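Local coordinates for nudix hydrolase domain-containing protein (Thermotoga maritima, PDB 3E57), which is of unknown function but, as a putative Nudix hydrolase, probably cleaves a nucleoside diphosphate linked to another group X, at residues 68-73 and 153-158; 52-57 and 105-110; 43-48 and 114-119. All coordinates share one frame; numbering follows the deposited sequence.

Interaction 1. Residues 68-73 and 153-158; sequences QVIPYV and RVHLGA
Gln68 pairs with His155, and Ile70 with Gly157, where strands 66-77 and 155-163 run parallel in the mixed sheet of the Nudix fold. Five backbone hydrogen bonds join the two segments. Gln68 N donates to Val154 O at 2.8 Å. Leu156 N then donates to Gln68 O, Ile70 N to Leu156 O, and Ala158 N to Ile70 O. All four are close to straight. The last, Tyr72 N to Ala158 O, is more bent, with 143° at the hydrogen.

Gln68 and Ile70 put their side chains on the same face of the sheet as His155. Gln68 CB lies 3.6 Å from Val154 O, and its CG stays beside that same carbonyl. The chain continues extended and brings CD beside the CD2-NE2 bond of the His155 imidazole, 3.8 Å from His155 CD2. The amide and ring planes are 70° apart. At the tip the two polar atoms part. Gln68 OE1 points to the imidazole, 3.3 Å from His155 NE2, and is hydrogen-bonded to His106 outside these strands. Gln68 NE2 turns the other way and runs alongside Val154, 3.4 Å from its CG2.

Val69, Leu156, Pro71 and Ala158 face the opposite side. There Val69 packs on Phe119 and Pro71 on Leu123, both in helix 115-130. Pro71 lacks an N-H, but the ladder to 153-158 uses the N-H groups of Gln68, Ile70 and Tyr72, so it loses no bond here. Back beside Gln68, the His155 ring is covered on one face by Ile70. Its CG1 makes a CH-pi contact, 4.0 Å from the ring centroid, and Ile70 CD1 reaches the rim, 4.0 Å from His155 CE1.

Interaction 2. Residues 52-57 and 105-110; sequences GFFRER and GHVREG
Phe54 turns its CG anti to the carbonyl carbon (chi1 -62°), which lays its ring against Glu109. Arg57 keeps CG opposite its backbone N (chi1 -179°) and runs extended to NE. This carries its guanidinium across the ring of His106.

The Phe54 ring takes Glu109 over one face. Glu109 CA makes the CH-pi contact, 3.8 Å from the ring centroid, and sits toward the rim above CD1 and CE1. Glu109 CB and CG continue over the CG side of the ring, with Glu109 CG 3.9 Å from Phe54 CG. At the ring edge lies Val107 O, 4.0 Å from Phe54 CE1. The Val107 side chain touches the same ring carbon through its CG1. With an alanine here in place of Phe54 the ring is gone, which would probably leave Glu109 CA, CB and CG without their aromatic surface and open a gap beside Val107.

Residues 105-110 belong to the loop between strand 103-104 and helix 115-130, the helix that carries the Nudix signature in this family. Strand 53-56 lies beside this loop. Strand 17-22 runs between them, and its backbone bonds to both segments. The carboxylate of Glu109 reaches past the phenyl ring to a salt bridge with Arg17 of that strand.

At the other end, Arg57 crosses His106 at about a right angle. Guanidinium and imidazole planes are 34° apart, so the overlap is tilted. His106 CE1 lies over one face of the guanidinium, toward its rim, 3.5 Å from Arg57 CZ. Arg57 CD lies over the centre of the imidazole, 4.2 Å from the ring centroid, in a CH-pi contact. The ring's NE2 is held by a hydrogen bond to Gln68, while Arg57 NH1 has a long, weak ion pair with Glu16.

Interaction 3. Residues 43-48 and 114-119; sequences DFLNFL and TPREAF
Phe44 points the edge of its ring at the face of Phe119, an offset edge-to-face pair between helix 41-51 and helix 115-130, the helix of the Nudix signature. The two planes are 77° apart and the centroids 5.5 Å. Phe44 CE2 makes the approach, 3.8 Å from Phe119 CE1. The segments 43-48 and 115-119 run at 119° to each other, measured N to C.

Two leucines on the helix of Phe44 also meet the Phe119 ring, both crossing it at about a right angle. Leu48 brings CD1 against it, 3.5 Å from Phe119 CD1. Leu45 splits its branches. Its CD2 meets the ring at CD2, while CD1 and CB lie against Arg116. Leu45 CB sits over one face of the guanidinium, 3.4 Å from Arg116 NH1, toward the rim. Arg116 gets there by an extended chain from CG to NE, with CG anti to the backbone N (chi1 174°). Its charge is met by a salt bridge from NH2 to Glu42, on the same helix as Leu45.

Where the helix of Arg116 begins, Thr114 is the N-cap and accepts a weak bond from Glu117 N. Asp49 accepts from Arg116 N. Beside them the Pro115 ring rests on the Leu48 carbonyl, with Pro115 CB 3.2 Å from Leu48 O.

Interaction 1 is the buried core of the set, a parallel strand pair near the centre of the chain. Interaction 3 is partly buried, and interaction 2 lies at the surface. The chemistry follows: a backbone hydrogen-bond ladder in 68-73 and 153-158, apolar packing with one arginine between the helices of interaction 3, and CH-pi contacts in interaction 2, of Glu109 CA on the Phe54 ring and of Arg57 CD on the His106 ring, neither of the latter two interactions with a clear cross-segment hydrogen bond. All three touch. Gln68 and Ile70 meet His106 on one face of the sheet. On the other, Val69 and Ala158 pack on Phe119. Phe54 and Val107 meet Ala118, joining strand 53-56 and the loop of interaction 2 to helix 115-130.

Interaction 1. Residues 68-73 and 153-158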
loop_
_atom_site.group_PDB
_atom_site.type_symbol
_atom_site.label_atom_id
_atom_site.label_comp_id
_atom_site.label_asym_id
_atom_site.label_seq_id
_atom_site.Cartn_x
_atom_site.Cartn_y
_atom_site.Cartn_z
ATOM N N GLN B 68 -8.150 -11.842 10.684
ATOM C CA GLN B 68 -9.127 -11.274 11.590
ATOM C C GLN B 68 -9.648 -9.973 11.002
ATOM O O GLN B 68 -8.864 -9.089 10.676
ATOM C CB GLN B 68 -8.472 -11.010 12.944
ATOM C CG GLN B 68 -7.917 -12.282 13.607
ATOM C CD GLN B 68 -6.835 -11.996 14.613
ATOM O OE1 GLN B 68 -7.013 -11.181 15.515
ATOM N NE2 GLN B 68 -5.703 -12.674 14.473
ATOM N N VAL B 69 -10.963 -9.862 10.849
ATOM C CA VAL B 69 -11.566 -8.652 10.292
ATOM C C VAL B 69 -11.654 -7.556 11.353
ATOM O O VAL B 69 -12.334 -7.715 12.375
ATOM C CB VAL B 69 -12.946 -8.943 9.716
ATOM C CG1 VAL B 69 -13.616 -7.652 9.259
ATOM C CG2 VAL B 69 -12.819 -9.943 8.581
ATOM N N ILE B 70 -10.948 -6.453 11.095
ATOM C CA ILE B 70 -10.810 -5.348 12.030
ATOM C C ILE B 70 -11.447 -4.087 11.437
ATOM O O ILE B 70 -10.860 -3.460 10.546
ATOM C CB ILE B 70 -9.309 -5.057 12.331
ATOM C CG1 ILE B 70 -8.574 -6.328 12.774
ATOM C CG2 ILE B 70 -9.170 -3.977 13.401
ATOM C CD1 ILE B 70 -9.105 -6.936 14.058
ATOM N N PRO B 71 -12.652 -3.714 11.905
ATOM C CA PRO B 71 -13.133 -2.381 11.574
ATOM C C PRO B 71 -12.154 -1.346 12.126
ATOM O O PRO B 71 -11.667 -1.509 13.239
ATOM C CB PRO B 71 -14.495 -2.311 12.281
ATOM C CG PRO B 71 -14.442 -3.377 13.335
ATOM C CD PRO B 71 -13.640 -4.460 12.713
ATOM N N TYR B 72 -11.843 -0.325 11.336
ATOM C CA TYR B 72 -10.786 0.640 11.651
ATOM C C TYR B 72 -11.274 2.025 11.231
ATOM O O TYR B 72 -11.396 2.317 10.034
ATOM C CB TYR B 72 -9.511 0.266 10.903
ATOM C CG TYR B 72 -8.261 0.958 11.403
ATOM C CD1 TYR B 72 -7.712 0.632 12.645
ATOM C CD2 TYR B 72 -7.610 1.910 10.639
ATOM C CE1 TYR B 72 -6.570 1.253 13.110
ATOM C CE2 TYR B 72 -6.447 2.531 11.110
ATOM C CZ TYR B 72 -5.939 2.192 12.347
ATOM O OH TYR B 72 -4.779 2.814 12.808
ATOM N N VAL B 73 -11.580 2.865 12.211
ATOM C CA VAL B 73 -12.288 4.101 11.957
ATOM C C VAL B 73 -11.418 5.304 12.275
ATOM O O VAL B 73 -10.912 5.442 13.389
ATOM C CB VAL B 73 -13.583 4.179 12.793
ATOM C CG1 VAL B 73 -14.373 5.434 12.421
ATOM C CG2 VAL B 73 -14.427 2.916 12.587
ATOM N N ARG B 153 0.046 -9.308 9.433
ATOM C CA ARG B 153 -0.197 -10.437 8.529
ATOM C C ARG B 153 -1.452 -11.258 8.853
ATOM O O ARG B 153 -1.960 -11.981 7.980
ATOM C CB ARG B 153 1.034 -11.346 8.463
ATOM C CG ARG B 153 2.215 -10.687 7.788
ATOM C CD ARG B 153 3.359 -11.648 7.501
ATOM N NE ARG B 153 4.086 -12.098 8.691
ATOM C CZ ARG B 153 5.156 -11.503 9.220
ATOM N NH1 ARG B 153 5.644 -10.369 8.723
ATOM N NH2 ARG B 153 5.738 -12.044 10.288
ATOM N N VAL B 154 -1.952 -11.156 10.086
ATOM C CA VAL B 154 -3.165 -11.873 10.487
ATOM C C VAL B 154 -4.380 -10.952 10.628
ATOM O O VAL B 154 -5.432 -11.399 11.066
ATOM C CB VAL B 154 -2.945 -12.685 11.804
ATOM C CG1 VAL B 154 -1.743 -13.608 11.660
ATOM C CG2 VAL B 154 -2.778 -11.771 13.005
ATOM N N HIS B 155 -4.243 -9.679 10.235
ATOM C CA HIS B 155 -5.330 -8.701 10.344
ATOM C C HIS B 155 -5.712 -8.158 8.974
ATOM O O HIS B 155 -4.846 -7.822 8.169
ATOM C CB HIS B 155 -4.907 -7.517 11.214
ATOM C CG HIS B 155 -5.000 -7.767 12.686
ATOM N ND1 HIS B 155 -5.109 -6.745 13.603
ATOM C CD2 HIS B 155 -5.010 -8.913 13.401
ATOM C CE1 HIS B 155 -5.163 -7.253 14.822
ATOM N NE2 HIS B 155 -5.110 -8.567 14.727
ATOM N N LEU B 156 -7.012 -8.063 8.724
ATOM C CA LEU B 156 -7.539 -7.374 7.551
ATOM C C LEU B 156 -8.315 -6.161 8.034
ATOM O O LEU B 156 -9.313 -6.302 8.730
ATOM C CB LEU B 156 -8.471 -8.304 6.778
ATOM C CG LEU B 156 -9.208 -7.695 5.585
ATOM C CD1 LEU B 156 -8.195 -7.257 4.549
ATOM C CD2 LEU B 156 -10.198 -8.698 5.000
ATOM N N GLY B 157 -7.872 -4.966 7.656
ATOM C CA GLY B 157 -8.533 -3.745 8.099
ATOM C C GLY B 157 -9.622 -3.305 7.152
ATOM O O GLY B 157 -9.446 -3.353 5.939
ATOM N N ALA B 158 -10.756 -2.889 7.709
ATOM C CA ALA B 158 -11.831 -2.285 6.947
ATOM C C ALA B 158 -11.825 -0.831 7.362
ATOM O O ALA B 158 -12.263 -0.489 8.473
ATOM C CB ALA B 158 -13.179 -2.935 7.283
#

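Interaction 2. Residues 52-57 and 105-110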
loop_
_atom_site.group_PDB
_atom_site.type_symbol
_atom_site.label_atom_id
_atom_site.label_comp_id
_atom_site.label_asym_id
_atom_site.label_seq_id
_atom_site.Cartn_x
_atom_site.Cartn_y
_atom_site.Cartn_z
ATOM N N GLY B 52 -17.245 -15.197 5.891
ATOM C CA GLY B 52 -16.950 -14.908 7.286
ATOM C C GLY B 52 -17.399 -16.018 8.217
ATOM O O GLY B 52 -18.417 -16.670 7.970
ATOM N N PHE B 53 -16.617 -16.240 9.271
ATOM C CA PHE B 53 -16.993 -17.142 10.359
ATOM C C PHE B 53 -16.272 -16.701 11.629
ATOM O O PHE B 53 -15.386 -15.841 11.574
ATOM C CB PHE B 53 -16.686 -18.607 10.006
ATOM C CG PHE B 53 -15.222 -18.902 9.768
ATOM C CD1 PHE B 53 -14.472 -19.584 10.720
ATOM C CD2 PHE B 53 -14.606 -18.523 8.584
ATOM C CE1 PHE B 53 -13.131 -19.866 10.503
ATOM C CE2 PHE B 53 -13.263 -18.804 8.360
ATOM C CZ PHE B 53 -12.524 -19.476 9.323
ATOM N N PHE B 54 -16.657 -17.263 12.773
ATOM C CA PHE B 54 -16.072 -16.857 14.053
ATOM C C PHE B 54 -15.181 -17.936 14.655
ATOM O O PHE B 54 -15.441 -19.126 14.495
ATOM C CB PHE B 54 -17.163 -16.441 15.034
ATOM C CG PHE B 54 -17.956 -15.259 14.576
ATOM C CD1 PHE B 54 -17.565 -13.971 14.914
ATOM C CD2 PHE B 54 -19.081 -15.427 13.788
ATOM C CE1 PHE B 54 -18.293 -12.868 14.480
ATOM C CE2 PHE B 54 -19.816 -14.330 13.346
ATOM C CZ PHE B 54 -19.421 -13.048 13.697
ATOM N N ARG B 55 -14.122 -17.495 15.332
ATOM C CA ARG B 55 -13.131 -18.378 15.949
ATOM C C ARG B 55 -12.514 -17.707 17.171
ATOM O O ARG B 55 -12.468 -16.481 17.256
ATOM C CB ARG B 55 -12.012 -18.724 14.956
ATOM C CG ARG B 55 -12.392 -19.741 13.874
ATOM C CD ARG B 55 -12.692 -21.132 14.451
ATOM N NE ARG B 55 -12.986 -22.119 13.403
ATOM C CZ ARG B 55 -14.205 -22.478 12.986
ATOM N NH1 ARG B 55 -15.303 -21.943 13.514
ATOM N NH2 ARG B 55 -14.328 -23.387 12.024
ATOM N N GLU B 56 -12.040 -18.525 18.107
ATOM C CA GLU B 56 -11.356 -18.041 19.306
ATOM C C GLU B 56 -10.194 -17.121 18.939
ATOM O O GLU B 56 -9.401 -17.450 18.062
ATOM C CB GLU B 56 -10.842 -19.232 20.128
ATOM C CG GLU B 56 -9.979 -18.873 21.338
ATOM C CD GLU B 56 -10.715 -18.065 22.390
ATOM O OE1 GLU B 56 -11.959 -18.191 22.493
ATOM O OE2 GLU B 56 -10.036 -17.316 23.131
ATOM N N ARG B 57 -10.099 -15.986 19.632
ATOM C CA ARG B 57 -9.104 -14.947 19.335
ATOM C C ARG B 57 -7.673 -15.440 19.515
ATOM O O ARG B 57 -6.832 -15.250 18.636
ATOM C CB ARG B 57 -9.338 -13.714 20.219
ATOM C CG ARG B 57 -8.366 -12.556 19.974
ATOM C CD ARG B 57 -8.841 -11.280 20.659
ATOM N NE ARG B 57 -7.821 -10.228 20.661
ATOM C CZ ARG B 57 -7.998 -8.995 21.146
ATOM N NH1 ARG B 57 -9.164 -8.630 21.678
ATOM N NH2 ARG B 57 -7.004 -8.114 21.095
ATOM N N GLY B 105 -10.968 -2.566 16.348
ATOM C CA GLY B 105 -11.175 -3.673 17.268
ATOM C C GLY B 105 -11.711 -4.878 16.539
ATOM O O GLY B 105 -12.046 -4.794 15.371
ATOM N N HIS B 106 -11.814 -5.995 17.245
ATOM C CA HIS B 106 -12.329 -7.228 16.661
ATOM C C HIS B 106 -13.851 -7.222 16.620
ATOM O O HIS B 106 -14.499 -6.526 17.405
ATOM C CB HIS B 106 -11.820 -8.428 17.454
ATOM C CG HIS B 106 -10.347 -8.645 17.319
ATOM N ND1 HIS B 106 -9.423 -7.964 18.084
ATOM C CD2 HIS B 106 -9.636 -9.451 16.496
ATOM C CE1 HIS B 106 -8.206 -8.350 17.744
ATOM N NE2 HIS B 106 -8.306 -9.255 16.786
ATOM N N VAL B 107 -14.419 -7.981 15.690
ATOM C CA VAL B 107 -15.858 -8.206 15.678
ATOM C C VAL B 107 -16.111 -9.495 16.458
ATOM O O VAL B 107 -15.483 -10.513 16.188
ATOM C CB VAL B 107 -16.404 -8.310 14.240
ATOM C CG1 VAL B 107 -17.890 -8.666 14.245
ATOM C CG2 VAL B 107 -16.150 -6.996 13.488
ATOM N N ARG B 108 -17.016 -9.428 17.432
ATOM C CA ARG B 108 -17.293 -10.562 18.316
ATOM C C ARG B 108 -18.526 -11.310 17.847
ATOM O O ARG B 108 -19.464 -10.718 17.316
ATOM C CB ARG B 108 -17.524 -10.086 19.746
ATOM C CG ARG B 108 -16.347 -9.354 20.368
ATOM C CD ARG B 108 -16.771 -8.694 21.666
ATOM N NE ARG B 108 -15.725 -7.850 22.239
ATOM C CZ ARG B 108 -15.933 -6.901 23.154
ATOM N NH1 ARG B 108 -17.155 -6.641 23.613
ATOM N NH2 ARG B 108 -14.905 -6.189 23.606
ATOM N N GLU B 109 -18.527 -12.618 18.072
ATOM C CA GLU B 109 -19.656 -13.482 17.694
ATOM C C GLU B 109 -21.009 -13.007 18.227
ATOM O O GLU B 109 -22.039 -13.182 17.562
ATOM C CB GLU B 109 -19.393 -14.911 18.166
ATOM C CG GLU B 109 -20.331 -15.935 17.553
ATOM C CD GLU B 109 -19.899 -17.355 17.835
ATOM O OE1 GLU B 109 -19.173 -17.573 18.828
ATOM O OE2 GLU B 109 -20.292 -18.251 17.056
ATOM N N GLY B 110 -21.000 -12.414 19.419
ATOM C CA GLY B 110 -22.207 -11.895 20.045
ATOM C C GLY B 110 -22.678 -10.548 19.534
ATOM O O GLY B 110 -23.686 -10.032 20.006
#

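Interaction 3. Residues 43-48 and 114-119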
loop_
_atom_site.group_PDB
_atom_site.type_symbol
_atom_site.label_atom_id
_atom_site.label_comp_id
_atom_site.label_asym_id
_atom_site.label_seq_id
_atom_site.Cartn_x
_atom_site.Cartn_y
_atom_site.Cartn_z
ATOM N N ASP B 43 -20.052 -5.017 -1.740
ATOM C CA ASP B 43 -19.244 -6.183 -2.128
ATOM C C ASP B 43 -18.519 -6.772 -0.919
ATOM O O ASP B 43 -18.484 -7.997 -0.732
ATOM C CB ASP B 43 -18.211 -5.818 -3.207
ATOM C CG ASP B 43 -18.839 -5.479 -4.556
ATOM O OD1 ASP B 43 -20.030 -5.796 -4.783
ATOM O OD2 ASP B 43 -18.120 -4.893 -5.405
ATOM N N PHE B 44 -17.958 -5.899 -0.083
ATOM C CA PHE B 44 -17.280 -6.350 1.134
ATOM C C PHE B 44 -18.222 -7.049 2.122
ATOM O O PHE B 44 -17.894 -8.105 2.649
ATOM C CB PHE B 44 -16.587 -5.176 1.831
ATOM C CG PHE B 44 -15.870 -5.567 3.078
ATOM C CD1 PHE B 44 -14.825 -6.476 3.023
ATOM C CD2 PHE B 44 -16.246 -5.050 4.302
ATOM C CE1 PHE B 44 -14.167 -6.860 4.168
ATOM C CE2 PHE B 44 -15.586 -5.442 5.462
ATOM C CZ PHE B 44 -14.543 -6.341 5.383
ATOM N N LEU B 45 -19.375 -6.446 2.389
ATOM C CA LEU B 45 -20.338 -7.025 3.332
ATOM C C LEU B 45 -20.855 -8.373 2.834
ATOM O O LEU B 45 -21.010 -9.310 3.618
ATOM C CB LEU B 45 -21.511 -6.076 3.571
ATOM C CG LEU B 45 -21.240 -4.796 4.356
ATOM C CD1 LEU B 45 -22.535 -4.005 4.460
ATOM C CD2 LEU B 45 -20.639 -5.090 5.740
ATOM N N ASN B 46 -21.114 -8.456 1.530
ATOM C CA ASN B 46 -21.466 -9.720 0.871
ATOM C C ASN B 46 -20.353 -10.745 1.040
ATOM O O ASN B 46 -20.608 -11.906 1.342
ATOM C CB ASN B 46 -21.731 -9.491 -0.619
ATOM C CG ASN B 46 -23.061 -8.801 -0.876
ATOM O OD1 ASN B 46 -23.940 -8.767 -0.004
ATOM N ND2 ASN B 46 -23.221 -8.251 -2.080
ATOM N N PHE B 47 -19.109 -10.300 0.862
ATOM C CA PHE B 47 -17.937 -11.152 1.086
ATOM C C PHE B 47 -17.914 -11.716 2.501
ATOM O O PHE B 47 -17.626 -12.901 2.701
ATOM C CB PHE B 47 -16.648 -10.371 0.784
ATOM C CG PHE B 47 -15.412 -11.012 1.322
ATOM C CD1 PHE B 47 -14.782 -12.029 0.621
ATOM C CD2 PHE B 47 -14.849 -10.578 2.516
ATOM C CE1 PHE B 47 -13.626 -12.630 1.113
ATOM C CE2 PHE B 47 -13.702 -11.176 3.009
ATOM C CZ PHE B 47 -13.086 -12.200 2.303
ATOM N N LEU B 48 -18.234 -10.878 3.486
ATOM C CA LEU B 48 -18.296 -11.321 4.879
ATOM C C LEU B 48 -19.397 -12.358 5.097
ATOM O O LEU B 48 -19.181 -13.358 5.758
ATOM C CB LEU B 48 -18.530 -10.138 5.827
ATOM C CG LEU B 48 -17.414 -9.108 5.967
ATOM C CD1 LEU B 48 -17.822 -8.054 6.998
ATOM C CD2 LEU B 48 -16.105 -9.809 6.338
ATOM N N THR B 114 -25.318 -12.807 12.010
ATOM C CA THR B 114 -24.567 -13.112 10.790
ATOM C C THR B 114 -23.316 -12.236 10.766
ATOM O O THR B 114 -23.285 -11.203 11.433
ATOM C CB THR B 114 -25.391 -12.797 9.521
ATOM O OG1 THR B 114 -25.739 -11.403 9.503
ATOM C CG2 THR B 114 -26.665 -13.656 9.463
ATOM N N PRO B 115 -22.284 -12.643 9.996
ATOM C CA PRO B 115 -21.057 -11.857 9.819
ATOM C C PRO B 115 -21.282 -10.375 9.497
ATOM O O PRO B 115 -20.596 -9.511 10.048
ATOM C CB PRO B 115 -20.378 -12.548 8.633
ATOM C CG PRO B 115 -20.808 -13.947 8.719
ATOM C CD PRO B 115 -22.213 -13.917 9.253
ATOM N N ARG B 116 -22.221 -10.098 8.601
ATOM C CA ARG B 116 -22.545 -8.732 8.209
ATOM C C ARG B 116 -23.153 -7.950 9.364
ATOM O O ARG B 116 -22.748 -6.825 9.643
ATOM C CB ARG B 116 -23.510 -8.760 7.033
ATOM C CG ARG B 116 -24.041 -7.418 6.608
ATOM C CD ARG B 116 -25.357 -7.573 5.897
ATOM N NE ARG B 116 -25.569 -6.484 4.960
ATOM C CZ ARG B 116 -25.169 -6.485 3.692
ATOM N NH1 ARG B 116 -24.555 -7.536 3.151
ATOM N NH2 ARG B 116 -25.419 -5.427 2.949
ATOM N N GLU B 117 -24.138 -8.556 10.025
ATOM C CA GLU B 117 -24.794 -7.935 11.164
ATOM C C GLU B 117 -23.818 -7.729 12.323
ATOM O O GLU B 117 -23.839 -6.679 12.967
ATOM C CB GLU B 117 -25.975 -8.801 11.621
ATOM C CG GLU B 117 -26.808 -8.205 12.747
ATOM C CD GLU B 117 -27.761 -9.214 13.357
ATOM O OE1 GLU B 117 -28.006 -10.262 12.717
ATOM O OE2 GLU B 117 -28.255 -8.970 14.483
ATOM N N ALA B 118 -22.981 -8.734 12.590
ATOM C CA ALA B 118 -21.990 -8.654 13.668
ATOM C C ALA B 118 -20.970 -7.567 13.356
ATOM O O ALA B 118 -20.574 -6.816 14.244
ATOM C CB ALA B 118 -21.279 -9.995 13.870
ATOM N N PHE B 119 -20.564 -7.494 12.089
ATOM C CA PHE B 119 -19.607 -6.480 11.633
ATOM C C PHE B 119 -20.146 -5.082 11.899
ATOM O O PHE B 119 -19.485 -4.267 12.541
ATOM C CB PHE B 119 -19.296 -6.638 10.144
ATOM C CG PHE B 119 -18.322 -5.604 9.618
ATOM C CD1 PHE B 119 -16.957 -5.851 9.621
ATOM C CD2 PHE B 119 -18.780 -4.380 9.146
ATOM C CE1 PHE B 119 -16.061 -4.896 9.152
ATOM C CE2 PHE B 119 -17.894 -3.415 8.682
ATOM C CZ PHE B 119 -16.526 -3.681 8.677
#